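Local coordinates for McyG protein (PDB 4R0M) that binds phenylalanyl-adenylate in its adenylation domain and, as part of a microcystin synthetase, probably activates an aromatic acid starter for transfer to its carrier domain, at residues 235-239 with 240-244; 447-450 with 451-455. One frame throughout, in Å; residues are numbered along the deposited sequence.

Contact 1: residues 235-239 with 240-244; sequences IMAVD and LACDQ
Gln244 lays its side chain, from CB to NE2, against Ala237, one turn before the end of helix 227-240. Gln244 CB lies 3.6 Å from Ala237 CB, and the chain then runs on, extended beyond CG, until Gln244 NE2 comes within 3.3 Å of Ala237 CB. CG lies between the backbone N and the carbonyl carbon (chi1 65°), which places the chain with its amide end against Ala237 and Val238; it crosses Val238 at a slant and meets branch CG2 with NE2. The amide is satisfied beyond this apolar surface: OE1 bonds to His246 and NE2 to the hydroxyl of Tyr48. Shortening Gln244 to alanine removes the amide, and Tyr48 and His246 would probably lose this partner while a gap opens beside the methyls of Ala237 and Val238.

Cys242 meets Ala237 too, its SG 3.7 Å from the alanine CB. Elsewhere on the helix Met236, a selenomethionine, and Leu240 lie side by side and point the same way, CG of the first 4.1 Å from CD1 of the second.

The backbone that brings these side chains together is a Schellman motif. Leu240 N still makes a helical bond to Met236 O, but Ala241, the C-prime residue, adopts positive phi (61°), and the chain leaves the helix there, with Cys242 N bonded to Ala237 O at 2.9 Å and Ala241 N to Val238 O.

The turn forms the helix-to-strand corner of the beta-alpha-beta unit made by strand 217-220, helix 227-240 and strand 243-246. Val238 faces helices 19-27 and 80-93, Leu240 packs on Val207 of helix 196-210, and Gln244 pairs through its backbone with strand 33-37.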
loop_
_atom_site.group_PDB
_atom_site.type_symbol
_atom_site.label_atom_id
_atom_site.label_comp_id
_atom_site.label_asym_id
_atom_site.label_seq_id
_atom_site.Cartn_x
_atom_site.Cartn_y
_atom_site.Cartn_z
ATOM N N ILE A 235 -3.948 3.000 -13.536
ATOM C CA ILE A 235 -3.750 4.052 -14.533
ATOM C C ILE A 235 -2.586 3.766 -15.490
ATOM O O ILE A 235 -2.666 4.098 -16.675
ATOM C CB ILE A 235 -3.584 5.432 -13.854
ATOM C CG1 ILE A 235 -4.895 5.845 -13.172
ATOM C CG2 ILE A 235 -3.143 6.495 -14.856
ATOM C CD1 ILE A 235 -4.728 6.852 -12.052
HETATM N N MSE A 236 -1.522 3.141 -14.984
HETATM C CA MSE A 236 -0.395 2.729 -15.830
HETATM C C MSE A 236 -0.866 1.811 -16.926
HETATM O O MSE A 236 -0.504 1.995 -18.091
HETATM C CB MSE A 236 0.735 2.069 -15.035
HETATM C CG MSE A 236 1.960 1.910 -15.937
HETATM SE SE MSE A 236 3.498 1.110 -15.007
HETATM C CE MSE A 236 2.866 -0.754 -15.031
ATOM N N ALA A 237 -1.683 0.823 -16.564
ATOM C CA ALA A 237 -2.194 -0.149 -17.522
ATOM C C ALA A 237 -3.047 0.517 -18.599
ATOM O O ALA A 237 -3.002 0.121 -19.765
ATOM C CB ALA A 237 -2.978 -1.236 -16.809
ATOM N N VAL A 238 -3.813 1.529 -18.197
ATOM C CA VAL A 238 -4.613 2.324 -19.128
ATOM C C VAL A 238 -3.693 3.123 -20.059
ATOM O O VAL A 238 -3.908 3.151 -21.271
ATOM C CB VAL A 238 -5.593 3.260 -18.385
ATOM C CG1 VAL A 238 -6.451 4.042 -19.370
ATOM C CG2 VAL A 238 -6.483 2.462 -17.444
ATOM N N ASP A 239 -2.664 3.742 -19.482
ATOM C CA ASP A 239 -1.658 4.494 -20.233
ATOM C C ASP A 239 -0.968 3.623 -21.280
ATOM O O ASP A 239 -0.715 4.067 -22.398
ATOM C CB ASP A 239 -0.624 5.096 -19.274
ATOM C CG ASP A 239 0.204 6.204 -19.912
ATOM O OD1 ASP A 239 -0.266 6.835 -20.885
ATOM O OD2 ASP A 239 1.328 6.454 -19.428
ATOM N N LEU A 240 -0.675 2.380 -20.906
ATOM C CA LEU A 240 -0.090 1.401 -21.814
ATOM C C LEU A 240 -1.127 0.790 -22.751
ATOM O O LEU A 240 -0.772 0.231 -23.789
ATOM C CB LEU A 240 0.588 0.281 -21.019
ATOM C CG LEU A 240 1.923 0.563 -20.330
ATOM C CD1 LEU A 240 2.189 -0.496 -19.270
ATOM C CD2 LEU A 240 3.065 0.622 -21.339
ATOM N N ALA A 241 -2.403 0.905 -22.377
ATOM C CA ALA A 241 -3.514 0.225 -23.058
ATOM C C ALA A 241 -3.369 -1.303 -23.002
ATOM O O ALA A 241 -3.798 -2.017 -23.913
ATOM C CB ALA A 241 -3.667 0.716 -24.496
ATOM N N CYS A 242 -2.765 -1.795 -21.922
ATOM C CA CYS A 242 -2.551 -3.228 -21.740
ATOM C C CYS A 242 -3.658 -3.842 -20.887
ATOM O O CYS A 242 -4.461 -3.123 -20.294
ATOM C CB CYS A 242 -1.178 -3.490 -21.115
ATOM S SG CYS A 242 -1.044 -3.115 -19.351
ATOM N N ASP A 243 -3.699 -5.171 -20.835
ATOM C CA ASP A 243 -4.651 -5.877 -19.983
ATOM C C ASP A 243 -4.318 -5.701 -18.503
ATOM O O ASP A 243 -3.153 -5.805 -18.103
ATOM C CB ASP A 243 -4.692 -7.366 -20.337
ATOM C CG ASP A 243 -5.618 -7.669 -21.502
ATOM O OD1 ASP A 243 -6.663 -6.998 -21.639
ATOM O OD2 ASP A 243 -5.304 -8.596 -22.278
ATOM N N GLN A 244 -5.344 -5.415 -17.705
ATOM C CA GLN A 244 -5.191 -5.328 -16.251
ATOM C C GLN A 244 -6.214 -6.189 -15.512
ATOM O O GLN A 244 -7.385 -6.259 -15.894
ATOM C CB GLN A 244 -5.215 -3.872 -15.751
ATOM C CG GLN A 244 -6.527 -3.123 -15.935
ATOM C CD GLN A 244 -6.480 -1.728 -15.341
ATOM O OE1 GLN A 244 -6.695 -1.539 -14.140
ATOM N NE2 GLN A 244 -6.212 -0.736 -16.185
#

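Contact 2: residues 447-450 with 451-455; sequences YFAH and ELETT
Phe448 is the N-cap residue of helix 449-457, and its carbonyl oxygen begins the helical ladder loosely: Leu452 N reaches Phe448 O at 3.4 Å, a weak bond although nearly straight, and Glu451 N gives it a second weak one. The next rung is firmer, with Glu453 N 2.8 Å from Ala449 O and an N-H...O angle of 169°.

The carbonyl of His450 is gripped twice. Thr454 N bonds to His450 O in the usual helical way, and Thr454 OG1 donates to the same oxygen from the opposite face of the carbonyl plane. With OG1 beside its own backbone N (chi1 -53°), the threonine can fold its hydroxyl back over the preceding turn; OG1 also has a weak bond to Ser309. The pattern recurs one residue later, where both N and OG1 of Thr455 are given to Glu451 O.

Glu453 OE2 has Ala469 N as its hydrogen-bond partner, and Lys536 forms a long, weak ion pair with it. The side chain runs back along the first turn, bringing Glu453 OE2 to 3.6 Å from Ala449 CB. Glu451 lies alongside Phe448, pointing the same way, its carboxylate and the phenyl ring only 21° apart in plane, with OE2 near CD2.

Phe448 stacks edge-to-face with Phe360. Ala449 and Leu452 pack on Ile440 of strand 440-442, and Leu452 and Thr455 also touch Phe511 of helix 498-511. The imidazole of His450, its side chain about 8 Å from the bound phenylalanyl-adenylate, takes a CH-pi contact: Glu451 CG stands over one face of the His450 ring, offset toward the rim, 4.0 Å from its centroid.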
loop_
_atom_site.group_PDB
_atom_site.type_symbol
_atom_site.label_atom_id
_atom_site.label_comp_id
_atom_site.label_asym_id
_atom_site.label_seq_id
_atom_site.Cartn_x
_atom_site.Cartn_y
_atom_site.Cartn_z
ATOM N N TYR A 447 19.178 -1.649 16.145
ATOM C CA TYR A 447 18.455 -2.867 15.786
ATOM C C TYR A 447 17.353 -2.529 14.787
ATOM O O TYR A 447 16.859 -1.398 14.753
ATOM C CB TYR A 447 17.877 -3.552 17.028
ATOM C CG TYR A 447 18.929 -4.117 17.957
ATOM C CD1 TYR A 447 19.403 -5.420 17.797
ATOM C CD2 TYR A 447 19.458 -3.346 18.995
ATOM C CE1 TYR A 447 20.371 -5.941 18.642
ATOM C CE2 TYR A 447 20.426 -3.857 19.844
ATOM C CZ TYR A 447 20.877 -5.155 19.663
ATOM O OH TYR A 447 21.835 -5.664 20.506
ATOM N N PHE A 448 16.974 -3.510 13.973
ATOM C CA PHE A 448 16.037 -3.270 12.878
ATOM C C PHE A 448 14.810 -4.167 12.969
ATOM O O PHE A 448 14.920 -5.395 12.997
ATOM C CB PHE A 448 16.749 -3.404 11.526
ATOM C CG PHE A 448 17.993 -2.566 11.419
ATOM C CD1 PHE A 448 17.916 -1.217 11.087
ATOM C CD2 PHE A 448 19.245 -3.120 11.676
ATOM C CE1 PHE A 448 19.062 -0.439 11.002
ATOM C CE2 PHE A 448 20.394 -2.349 11.589
ATOM C CZ PHE A 448 20.302 -1.006 11.254
ATOM N N ALA A 449 13.645 -3.525 13.017
ATOM C CA ALA A 449 12.367 -4.183 13.295
ATOM C C ALA A 449 12.042 -5.365 12.381
ATOM O O ALA A 449 11.568 -6.403 12.856
ATOM C CB ALA A 449 11.237 -3.163 13.268
ATOM N N HIS A 450 12.304 -5.208 11.082
ATOM C CA HIS A 450 11.979 -6.242 10.095
ATOM C C HIS A 450 12.715 -7.536 10.329
ATOM O O HIS A 450 12.124 -8.610 10.201
ATOM C CB HIS A 450 12.185 -5.731 8.668
ATOM C CG HIS A 450 13.630 -5.705 8.221
ATOM N ND1 HIS A 450 14.482 -4.722 8.574
ATOM C CD2 HIS A 450 14.356 -6.585 7.417
ATOM C CE1 HIS A 450 15.691 -4.960 8.030
ATOM N NE2 HIS A 450 15.612 -6.100 7.321
ATOM N N GLU A 451 13.998 -7.444 10.683
ATOM C CA GLU A 451 14.807 -8.618 11.029
ATOM C C GLU A 451 14.199 -9.352 12.214
ATOM O O GLU A 451 13.991 -10.567 12.164
ATOM C CB GLU A 451 16.236 -8.210 11.384
ATOM C CG GLU A 451 17.145 -7.914 10.205
ATOM C CD GLU A 451 18.556 -7.582 10.652
ATOM O OE1 GLU A 451 19.180 -8.416 11.347
ATOM O OE2 GLU A 451 19.044 -6.484 10.314
ATOM N N LEU A 452 13.917 -8.598 13.277
ATOM C CA LEU A 452 13.286 -9.137 14.478
ATOM C C LEU A 452 11.970 -9.816 14.134
ATOM O O LEU A 452 11.753 -10.973 14.496
ATOM C CB LEU A 452 13.069 -8.031 15.514
ATOM C CG LEU A 452 14.323 -7.436 16.163
ATOM C CD1 LEU A 452 14.056 -6.024 16.667
ATOM C CD2 LEU A 452 14.845 -8.328 17.283
ATOM N N GLU A 453 11.116 -9.097 13.406
ATOM C CA GLU A 453 9.815 -9.608 12.972
ATOM C C GLU A 453 9.929 -10.872 12.121
ATOM O O GLU A 453 9.183 -11.827 12.335
ATOM C CB GLU A 453 9.030 -8.525 12.229
ATOM C CG GLU A 453 8.406 -7.484 13.147
ATOM C CD GLU A 453 8.258 -6.121 12.495
ATOM O OE1 GLU A 453 8.174 -6.044 11.251
ATOM O OE2 GLU A 453 8.225 -5.119 13.237
ATOM N N THR A 454 10.866 -10.879 11.172
ATOM C CA THR A 454 11.099 -12.055 10.327
ATOM C C THR A 454 11.527 -13.243 11.187
ATOM O O THR A 454 11.007 -14.350 11.026
ATOM C CB THR A 454 12.159 -11.787 9.235
ATOM O OG1 THR A 454 11.799 -10.618 8.492
ATOM C CG2 THR A 454 12.271 -12.970 8.276
ATOM N N THR A 455 12.459 -12.993 12.107
ATOM C CA THR A 455 12.960 -14.019 13.025
ATOM C C THR A 455 11.830 -14.608 13.871
ATOM O O THR A 455 11.740 -15.827 14.030
ATOM C CB THR A 455 14.074 -13.464 13.934
ATOM O OG1 THR A 455 15.057 -12.801 13.131
ATOM C CG2 THR A 455 14.746 -14.582 14.720
#

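From the N terminus, the chain first meets contact 1, in the AMP-binding (adenylation) part, where residues 235-244 turn directly from helix 227-240 into strand 243-246 of the mixed sheet. Some two hundred residues later contact 2 opens at the end of strand 445-447 and packs the start of helix 449-457 on strand 440-442 and helix 498-511. Each joins adjacent segments, so neither closes a long loop; they follow in series, without nesting or crossing. The centres of contact 1 and contact 2 are 36 Å apart, on opposite sides of the chain's centre. The side chain of Met236 is about 10 Å from the bound adenylate.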